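Local coordinates for protein arginyl-trna synthetase (PDB 1IQ0) that probably catalyses the ATP-dependent attachment of L-arginine to its cognate tRNA, releasing AMP and diphosphate, as a class I aminoacyl-tRNA synthetase, at residues 150-162 and 199-213. Numbering follows the deposited sequence.
Sequences DDTGRQAAETLFA and AIEEVLHALERGELR
The Phe161 side chain lies at about a right angle across that of Ile200. CB touches Val203 CG2, which also sits at the ring edge beside CD1. Over one face comes Ile200 CG1, 3.9 Å from the Phe161 ring centroid in a CH-pi contact and nearest to CD2. Farther out, CE1 meets Ala199 CB at 3.5 Å, and CZ rests on the same methyl. With CG anti to the backbone N (chi1 168°), the ring is carried down onto helix 197-208; His165 stacks on it from its own helix. Replacing Phe161 with an alanine is likely to leave Ile200 CG1 and the Ala199 methyl without their aromatic partner and to open a gap at this end of the helix pair.

The contact joins the helix that follows strand 141-149 to helix 197-208, both within the catalytic-domain range. The axes of 154-162 and 199-208 approach to 8.6 Å, with 117° between their directions, and the small Ala157 permits this closeness: its CB lies 3.8 Å from Leu204 CA. One turn beyond Leu204, Leu207 packs against the turn 150-153, its CD2 3.3 Å from Gly153 O. At the solvent side Arg154 NH2 donates to Glu201 OE1 (3.0 Å), a salt bridge whose hydrogen bond is bent (N-H...O 138°) and meets OE1 on the syn side, while Leu204 CD1 covers one face of the guanidinium. A water donates to both Thr152 O and Glu208 OE2. Asp151, bonded to Ser241, and Arg213, paired with Asp242, tie this end to helix 240-245.

The chemistry thus implies a seam held mainly by apolar burial, with one direct salt bridge and a water bridge at its margin.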
# COMPACT_ATOMS: atom_id res chain seq x y z
N ASP A 150 -6.12 14.06 -14.44
CA ASP A 150 -7.22 14.29 -15.39
C ASP A 150 -7.38 15.80 -15.59
O ASP A 150 -8.29 16.42 -15.06
CB ASP A 150 -8.52 13.68 -14.84
CG ASP A 150 -9.65 13.68 -15.87
OD1 ASP A 150 -9.47 14.26 -16.95
OD2 ASP A 150 -10.73 13.11 -15.60
N ASP A 151 -6.48 16.39 -16.36
CA ASP A 151 -6.52 17.83 -16.58
C ASP A 151 -7.54 18.32 -17.60
O ASP A 151 -7.63 19.52 -17.83
CB ASP A 151 -5.13 18.33 -16.99
CG ASP A 151 -4.67 17.76 -18.31
OD1 ASP A 151 -4.02 18.49 -19.08
OD2 ASP A 151 -4.95 16.56 -18.56
N THR A 152 -8.31 17.41 -18.20
CA THR A 152 -9.33 17.80 -19.17
C THR A 152 -10.72 17.44 -18.66
O THR A 152 -11.69 17.45 -19.41
CB THR A 152 -9.14 17.09 -20.54
OG1 THR A 152 -9.38 15.69 -20.38
CG2 THR A 152 -7.73 17.30 -21.06
N GLY A 153 -10.81 17.13 -17.37
CA GLY A 153 -12.10 16.72 -16.82
C GLY A 153 -13.08 17.84 -16.53
O GLY A 153 -12.69 18.98 -16.30
N ARG A 154 -14.36 17.50 -16.55
CA ARG A 154 -15.40 18.48 -16.27
C ARG A 154 -15.21 19.09 -14.89
O ARG A 154 -15.50 20.27 -14.69
CB ARG A 154 -16.79 17.82 -16.35
CG ARG A 154 -17.92 18.78 -15.96
CD ARG A 154 -19.29 18.14 -16.07
NE ARG A 154 -19.96 18.48 -17.32
CZ ARG A 154 -19.63 17.98 -18.50
NH1 ARG A 154 -18.62 17.12 -18.60
NH2 ARG A 154 -20.30 18.34 -19.59
N GLN A 155 -14.72 18.31 -13.93
CA GLN A 155 -14.51 18.84 -12.59
C GLN A 155 -13.51 19.99 -12.59
O GLN A 155 -13.70 20.98 -11.89
CB GLN A 155 -14.06 17.73 -11.63
CG GLN A 155 -15.13 16.67 -11.40
CD GLN A 155 -16.48 17.29 -11.05
OE1 GLN A 155 -16.63 17.95 -10.02
NE2 GLN A 155 -17.47 17.07 -11.91
N ALA A 156 -12.45 19.86 -13.39
CA ALA A 156 -11.45 20.91 -13.49
C ALA A 156 -12.05 22.10 -14.25
O ALA A 156 -11.74 23.26 -13.97
CB ALA A 156 -10.21 20.41 -14.21
N ALA A 157 -12.90 21.81 -15.23
CA ALA A 157 -13.52 22.87 -16.00
C ALA A 157 -14.43 23.69 -15.09
O ALA A 157 -14.46 24.92 -15.17
CB ALA A 157 -14.33 22.29 -17.16
N GLU A 158 -15.16 23.02 -14.21
CA GLU A 158 -16.07 23.74 -13.33
C GLU A 158 -15.36 24.70 -12.39
O GLU A 158 -15.84 25.81 -12.18
CB GLU A 158 -16.92 22.77 -12.51
CG GLU A 158 -17.85 21.94 -13.35
CD GLU A 158 -18.92 21.25 -12.54
OE1 GLU A 158 -18.61 20.72 -11.45
OE2 GLU A 158 -20.08 21.25 -12.99
N THR A 159 -14.22 24.30 -11.84
CA THR A 159 -13.54 25.22 -10.93
C THR A 159 -12.92 26.37 -11.69
O THR A 159 -12.99 27.51 -11.24
CB THR A 159 -12.46 24.52 -10.06
OG1 THR A 159 -11.32 24.21 -10.86
CG2 THR A 159 -13.00 23.26 -9.46
N LEU A 160 -12.30 26.09 -12.83
CA LEU A 160 -11.70 27.16 -13.62
C LEU A 160 -12.78 28.15 -14.08
O LEU A 160 -12.54 29.35 -14.13
CB LEU A 160 -10.94 26.60 -14.83
CG LEU A 160 -9.73 25.73 -14.46
CD1 LEU A 160 -8.98 25.29 -15.72
CD2 LEU A 160 -8.81 26.53 -13.55
N PHE A 161 -13.96 27.63 -14.40
CA PHE A 161 -15.05 28.50 -14.81
C PHE A 161 -15.48 29.36 -13.62
O PHE A 161 -15.64 30.58 -13.76
CB PHE A 161 -16.25 27.67 -15.28
CG PHE A 161 -17.51 28.48 -15.43
CD1 PHE A 161 -17.64 29.39 -16.48
CD2 PHE A 161 -18.53 28.37 -14.49
CE1 PHE A 161 -18.78 30.19 -16.59
CE2 PHE A 161 -19.67 29.17 -14.59
CZ PHE A 161 -19.80 30.08 -15.65
N ALA A 162 -15.66 28.73 -12.46
CA ALA A 162 -16.08 29.43 -11.25
C ALA A 162 -15.12 30.57 -10.87
O ALA A 162 -15.55 31.65 -10.49
CB ALA A 162 -16.20 28.45 -10.09
N ALA A 199 -22.10 27.89 -20.40
CA ALA A 199 -20.86 28.62 -20.18
C ALA A 199 -19.76 27.66 -19.70
O ALA A 199 -18.59 27.80 -20.07
CB ALA A 199 -21.09 29.74 -19.16
N ILE A 200 -20.13 26.70 -18.86
CA ILE A 200 -19.16 25.73 -18.37
C ILE A 200 -18.64 24.86 -19.53
O ILE A 200 -17.46 24.54 -19.58
CB ILE A 200 -19.78 24.83 -17.27
CG1 ILE A 200 -19.94 25.63 -15.98
CG2 ILE A 200 -18.93 23.59 -17.05
CD1 ILE A 200 -20.69 24.90 -14.88
N GLU A 201 -19.53 24.50 -20.46
CA GLU A 201 -19.15 23.68 -21.61
C GLU A 201 -18.08 24.40 -22.45
O GLU A 201 -17.20 23.75 -23.02
CB GLU A 201 -20.36 23.37 -22.50
CG GLU A 201 -21.50 22.64 -21.81
CD GLU A 201 -21.15 21.21 -21.41
OE1 GLU A 201 -21.98 20.58 -20.72
OE2 GLU A 201 -20.06 20.72 -21.78
N GLU A 202 -18.18 25.73 -22.52
CA GLU A 202 -17.22 26.52 -23.28
C GLU A 202 -15.82 26.40 -22.69
O GLU A 202 -14.83 26.34 -23.43
CB GLU A 202 -17.63 27.99 -23.33
CG GLU A 202 -18.73 28.29 -24.34
CD GLU A 202 -19.08 29.77 -24.40
OE1 GLU A 202 -18.16 30.60 -24.56
OE2 GLU A 202 -20.29 30.10 -24.29
N VAL A 203 -15.72 26.40 -21.37
CA VAL A 203 -14.42 26.26 -20.73
C VAL A 203 -13.94 24.82 -20.90
O VAL A 203 -12.76 24.56 -21.10
CB VAL A 203 -14.47 26.61 -19.23
CG1 VAL A 203 -13.15 26.25 -18.56
CG2 VAL A 203 -14.76 28.11 -19.05
N LEU A 204 -14.88 23.87 -20.83
CA LEU A 204 -14.55 22.46 -20.97
C LEU A 204 -13.90 22.22 -22.34
O LEU A 204 -12.94 21.47 -22.46
CB LEU A 204 -15.81 21.59 -20.85
CG LEU A 204 -15.71 20.23 -20.15
CD1 LEU A 204 -16.83 19.32 -20.68
CD2 LEU A 204 -14.35 19.59 -20.36
N HIS A 205 -14.45 22.87 -23.37
CA HIS A 205 -13.93 22.74 -24.73
C HIS A 205 -12.49 23.26 -24.78
O HIS A 205 -11.61 22.61 -25.36
CB HIS A 205 -14.81 23.53 -25.70
CG HIS A 205 -14.37 23.45 -27.13
ND1 HIS A 205 -13.87 24.53 -27.82
CD2 HIS A 205 -14.36 22.41 -28.00
CE1 HIS A 205 -13.58 24.17 -29.06
NE2 HIS A 205 -13.86 22.88 -29.19
N ALA A 206 -12.24 24.42 -24.19
CA ALA A 206 -10.90 24.98 -24.18
C ALA A 206 -9.97 24.09 -23.35
O ALA A 206 -8.80 23.90 -23.68
CB ALA A 206 -10.91 26.41 -23.62
N LEU A 207 -10.51 23.55 -22.26
CA LEU A 207 -9.73 22.68 -21.40
C LEU A 207 -9.33 21.44 -22.19
O LEU A 207 -8.17 21.03 -22.19
CB LEU A 207 -10.54 22.27 -20.17
CG LEU A 207 -9.78 21.51 -19.08
CD1 LEU A 207 -8.80 22.46 -18.38
CD2 LEU A 207 -10.77 20.93 -18.07
N GLU A 208 -10.31 20.85 -22.89
CA GLU A 208 -10.06 19.65 -23.69
C GLU A 208 -9.04 19.89 -24.81
O GLU A 208 -8.36 18.96 -25.23
CB GLU A 208 -11.39 19.12 -24.26
CG GLU A 208 -12.28 18.44 -23.19
CD GLU A 208 -13.62 17.93 -23.72
OE1 GLU A 208 -13.91 18.07 -24.92
OE2 GLU A 208 -14.39 17.39 -22.91
N ARG A 209 -8.92 21.13 -25.26
CA ARG A 209 -7.96 21.47 -26.32
C ARG A 209 -6.56 21.64 -25.74
O ARG A 209 -5.61 21.95 -26.47
CB ARG A 209 -8.37 22.77 -27.02
CG ARG A 209 -9.77 22.77 -27.60
CD ARG A 209 -10.10 24.13 -28.19
NE ARG A 209 -10.17 24.05 -29.63
CZ ARG A 209 -9.27 24.54 -30.47
NH1 ARG A 209 -8.21 25.19 -30.03
NH2 ARG A 209 -9.43 24.32 -31.76
N GLY A 210 -6.44 21.47 -24.43
CA GLY A 210 -5.15 21.61 -23.77
C GLY A 210 -4.70 23.05 -23.59
O GLY A 210 -3.51 23.30 -23.42
N GLU A 211 -5.64 23.99 -23.61
CA GLU A 211 -5.30 25.40 -23.49
C GLU A 211 -5.32 25.98 -22.08
O GLU A 211 -5.03 27.17 -21.89
CB GLU A 211 -6.20 26.21 -24.43
CG GLU A 211 -5.78 26.09 -25.90
CD GLU A 211 -6.86 26.52 -26.88
OE1 GLU A 211 -7.67 27.41 -26.54
OE2 GLU A 211 -6.90 25.98 -28.01
N LEU A 212 -5.65 25.16 -21.08
CA LEU A 212 -5.68 25.62 -19.69
C LEU A 212 -4.81 24.76 -18.79
O LEU A 212 -5.06 24.67 -17.58
CB LEU A 212 -7.11 25.61 -19.13
CG LEU A 212 -8.18 26.62 -19.58
CD1 LEU A 212 -7.61 28.04 -19.53
CD2 LEU A 212 -8.64 26.29 -20.97
N ARG A 213 -3.79 24.11 -19.34
CA ARG A 213 -2.96 23.26 -18.50
C ARG A 213 -2.27 24.00 -17.35
O ARG A 213 -2.25 23.51 -16.22
CB ARG A 213 -1.90 22.51 -19.31
CG ARG A 213 -1.23 21.46 -18.42
CD ARG A 213 0.14 21.00 -18.87
NE ARG A 213 0.07 19.88 -19.79
CZ ARG A 213 0.85 18.80 -19.73
NH1 ARG A 213 1.76 18.68 -18.78
NH2 ARG A 213 0.71 17.85 -20.64
O HOH W 1 -13.48 16.10 -20.72